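Local coordinates for extracellular solute-binding protein, family 3 (Methylophaga aminisulfidivorans MP, PDB 5SV6), which is of unknown function but has a periplasmic binding protein-like architecture and is probably linked to the methanol dehydrogenase system, at residues 128-133 / 138-143. Numbering follows the deposited sequence.
Sequences YAFIYP and LDIKNW
F130 and W143 meet because each sets its CG anti to its own carbonyl carbon (chi1 -61° and -81°), which carries the phenyl ring toward the loop and turns the indole so that its face receives F130 CZ. The phenyl comes in edge first: F130 CZ stands over the indole face, 3.6 Å from W143 CE2, in a T-shaped pair with the five-membered ring of W143, the planes 64° apart. I140 CG2, anti to the backbone N, sits over one face of the same phenyl ring, toward the rim by F130 CG; it lies 4.2 Å from the F130 ring centroid and makes a CH-pi contact. On the indole, W143 NE1 hydrogen-bonds to Q249 OE1. With an alanine at W143, the CZ edge of F130 would probably lose the aromatic face it meets, and Q249 OE1 its indole partner. Two residues along, the Y132 ring runs past L138 and I140 in the opposite sense to their side chains, with Y132 CD2 3.8 Å from L138 CD1 and Y132 CE1 3.9 Å from I140 CB. Two waters bridge strand and loop at the Y132–L138 end. One lies 2.6 Å from Y132 OH, donates to L138 O and accepts from I140 N; the second donates to P133 O and accepts from L138 N. The chain thus doubles back nearly antiparallel after a short turn, and these waters and side-chain packing link the loop to the strand. In this solute-binding-protein fold, 128-133 ends the long strand 118-133, whose backbone pairs here with strands 211-215 and 230-234. H213 meets both the F130 and W143 rings, I140 packs on I211, and the indole rests on M165 and L166 of helix 161-168, while the loop leads on into helix 146-149.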
loop_
_atom_site.group_PDB
_atom_site.type_symbol
_atom_site.label_atom_id
_atom_site.label_comp_id
_atom_site.label_asym_id
_atom_site.label_seq_id
_atom_site.Cartn_x
_atom_site.Cartn_y
_atom_site.Cartn_z
ATOM N N TYR A 128 -8.248 0.335 0.622
ATOM C CA TYR A 128 -8.086 1.258 1.734
ATOM C C TYR A 128 -9.095 0.839 2.790
ATOM O O TYR A 128 -10.145 0.306 2.456
ATOM C CB TYR A 128 -8.329 2.705 1.263
ATOM C CG TYR A 128 -7.142 3.229 0.501
ATOM C CD1 TYR A 128 -6.949 2.898 -0.832
ATOM C CD2 TYR A 128 -6.181 4.012 1.131
ATOM C CE1 TYR A 128 -5.836 3.335 -1.520
ATOM C CE2 TYR A 128 -5.072 4.459 0.451
ATOM C CZ TYR A 128 -4.902 4.115 -0.873
ATOM O OH TYR A 128 -3.790 4.557 -1.556
ATOM N N ALA A 129 -8.762 1.060 4.058
ATOM C CA ALA A 129 -9.605 0.590 5.159
ATOM C C ALA A 129 -9.668 1.585 6.311
ATOM O O ALA A 129 -8.679 2.248 6.616
ATOM C CB ALA A 129 -9.102 -0.766 5.679
ATOM N N PHE A 130 -10.837 1.669 6.944
ATOM C CA PHE A 130 -11.013 2.411 8.189
ATOM C C PHE A 130 -10.448 1.612 9.344
ATOM O O PHE A 130 -10.721 0.419 9.475
ATOM C CB PHE A 130 -12.493 2.682 8.443
ATOM C CG PHE A 130 -13.136 3.497 7.371
ATOM C CD1 PHE A 130 -13.018 4.883 7.376
ATOM C CD2 PHE A 130 -13.839 2.883 6.347
ATOM C CE1 PHE A 130 -13.589 5.640 6.375
ATOM C CE2 PHE A 130 -14.424 3.632 5.348
ATOM C CZ PHE A 130 -14.305 5.012 5.364
ATOM N N ILE A 131 -9.651 2.270 10.173
ATOM C CA ILE A 131 -9.005 1.617 11.294
ATOM C C ILE A 131 -9.296 2.417 12.561
ATOM O O ILE A 131 -8.919 3.582 12.657
ATOM C CB ILE A 131 -7.490 1.506 11.051
ATOM C CG1 ILE A 131 -7.223 0.550 9.877
ATOM C CG2 ILE A 131 -6.773 1.038 12.319
ATOM C CD1 ILE A 131 -5.815 0.642 9.276
ATOM N N TYR A 132 -9.969 1.790 13.525
ATOM C CA TYR A 132 -10.432 2.479 14.722
ATOM C C TYR A 132 -10.520 1.519 15.916
ATOM O O TYR A 132 -10.465 0.301 15.731
ATOM C CB TYR A 132 -11.784 3.168 14.450
ATOM C CG TYR A 132 -12.860 2.271 13.889
ATOM C CD1 TYR A 132 -12.968 2.059 12.527
ATOM C CD2 TYR A 132 -13.786 1.656 14.725
ATOM C CE1 TYR A 132 -13.959 1.236 12.004
ATOM C CE2 TYR A 132 -14.778 0.835 14.219
ATOM C CZ TYR A 132 -14.861 0.631 12.858
ATOM O OH TYR A 132 -15.852 -0.180 12.345
ATOM N N PRO A 133 -10.634 2.052 17.150
ATOM C CA PRO A 133 -10.606 1.121 18.285
ATOM C C PRO A 133 -11.835 0.226 18.323
ATOM O O PRO A 133 -12.943 0.692 18.064
ATOM C CB PRO A 133 -10.594 2.050 19.510
ATOM C CG PRO A 133 -10.028 3.330 19.006
ATOM C CD PRO A 133 -10.593 3.454 17.603
ATOM N N LEU A 138 -18.352 2.109 18.020
ATOM C CA LEU A 138 -18.332 2.891 16.784
ATOM C C LEU A 138 -18.956 2.143 15.594
ATOM O O LEU A 138 -18.592 1.004 15.312
ATOM C CB LEU A 138 -16.901 3.303 16.445
ATOM C CG LEU A 138 -16.262 4.296 17.410
ATOM C CD1 LEU A 138 -14.830 4.571 16.990
ATOM C CD2 LEU A 138 -17.080 5.584 17.435
ATOM N N ASP A 139 -19.877 2.799 14.891
ATOM C CA ASP A 139 -20.522 2.235 13.699
ATOM C C ASP A 139 -19.910 2.856 12.447
ATOM O O ASP A 139 -20.355 3.906 11.998
ATOM C CB ASP A 139 -22.039 2.511 13.758
ATOM C CG ASP A 139 -22.785 2.142 12.464
ATOM O OD1 ASP A 139 -22.182 1.614 11.499
ATOM O OD2 ASP A 139 -24.013 2.380 12.428
ATOM N N ILE A 140 -18.893 2.221 11.873
ATOM C CA ILE A 140 -18.283 2.784 10.669
ATOM C C ILE A 140 -18.085 1.770 9.551
ATOM O O ILE A 140 -17.264 0.860 9.654
ATOM C CB ILE A 140 -16.975 3.551 10.970
ATOM C CG1 ILE A 140 -17.286 4.787 11.822
ATOM C CG2 ILE A 140 -16.289 3.982 9.661
ATOM C CD1 ILE A 140 -16.097 5.625 12.165
ATOM N N LYS A 141 -18.856 1.939 8.483
ATOM C CA LYS A 141 -18.897 0.969 7.402
ATOM C C LYS A 141 -18.365 1.561 6.106
ATOM O O LYS A 141 -17.833 0.848 5.255
ATOM C CB LYS A 141 -20.333 0.492 7.181
ATOM C CG LYS A 141 -20.884 -0.371 8.311
ATOM C CD LYS A 141 -20.480 -1.838 8.157
ATOM C CE LYS A 141 -21.434 -2.764 8.908
ATOM N NZ LYS A 141 -21.439 -2.509 10.376
ATOM N N ASN A 142 -18.523 2.869 5.956
ATOM C CA ASN A 142 -18.149 3.522 4.711
ATOM C C ASN A 142 -18.079 5.026 4.889
ATOM O O ASN A 142 -18.302 5.530 5.990
ATOM C CB ASN A 142 -19.123 3.137 3.582
ATOM C CG ASN A 142 -20.561 3.526 3.881
ATOM O OD1 ASN A 142 -20.842 4.597 4.427
ATOM N ND2 ASN A 142 -21.490 2.650 3.509
ATOM N N TRP A 143 -17.789 5.743 3.805
ATOM C CA TRP A 143 -17.552 7.185 3.886
ATOM C C TRP A 143 -18.794 8.019 4.188
ATOM O O TRP A 143 -18.690 9.197 4.546
ATOM C CB TRP A 143 -16.852 7.684 2.618
ATOM C CG TRP A 143 -15.376 7.443 2.634
ATOM C CD1 TRP A 143 -14.679 6.536 1.892
ATOM C CD2 TRP A 143 -14.412 8.116 3.453
ATOM N NE1 TRP A 143 -13.340 6.612 2.186
ATOM C CE2 TRP A 143 -13.150 7.576 3.142
ATOM C CE3 TRP A 143 -14.493 9.132 4.406
ATOM C CZ2 TRP A 143 -11.972 8.020 3.754
ATOM C CZ3 TRP A 143 -13.315 9.574 5.016
ATOM C CH2 TRP A 143 -12.080 9.015 4.686
HETATM O O HOH W 1 -18.292 -0.703 13.098
HETATM O O HOH W 2 -15.621 0.511 18.336
#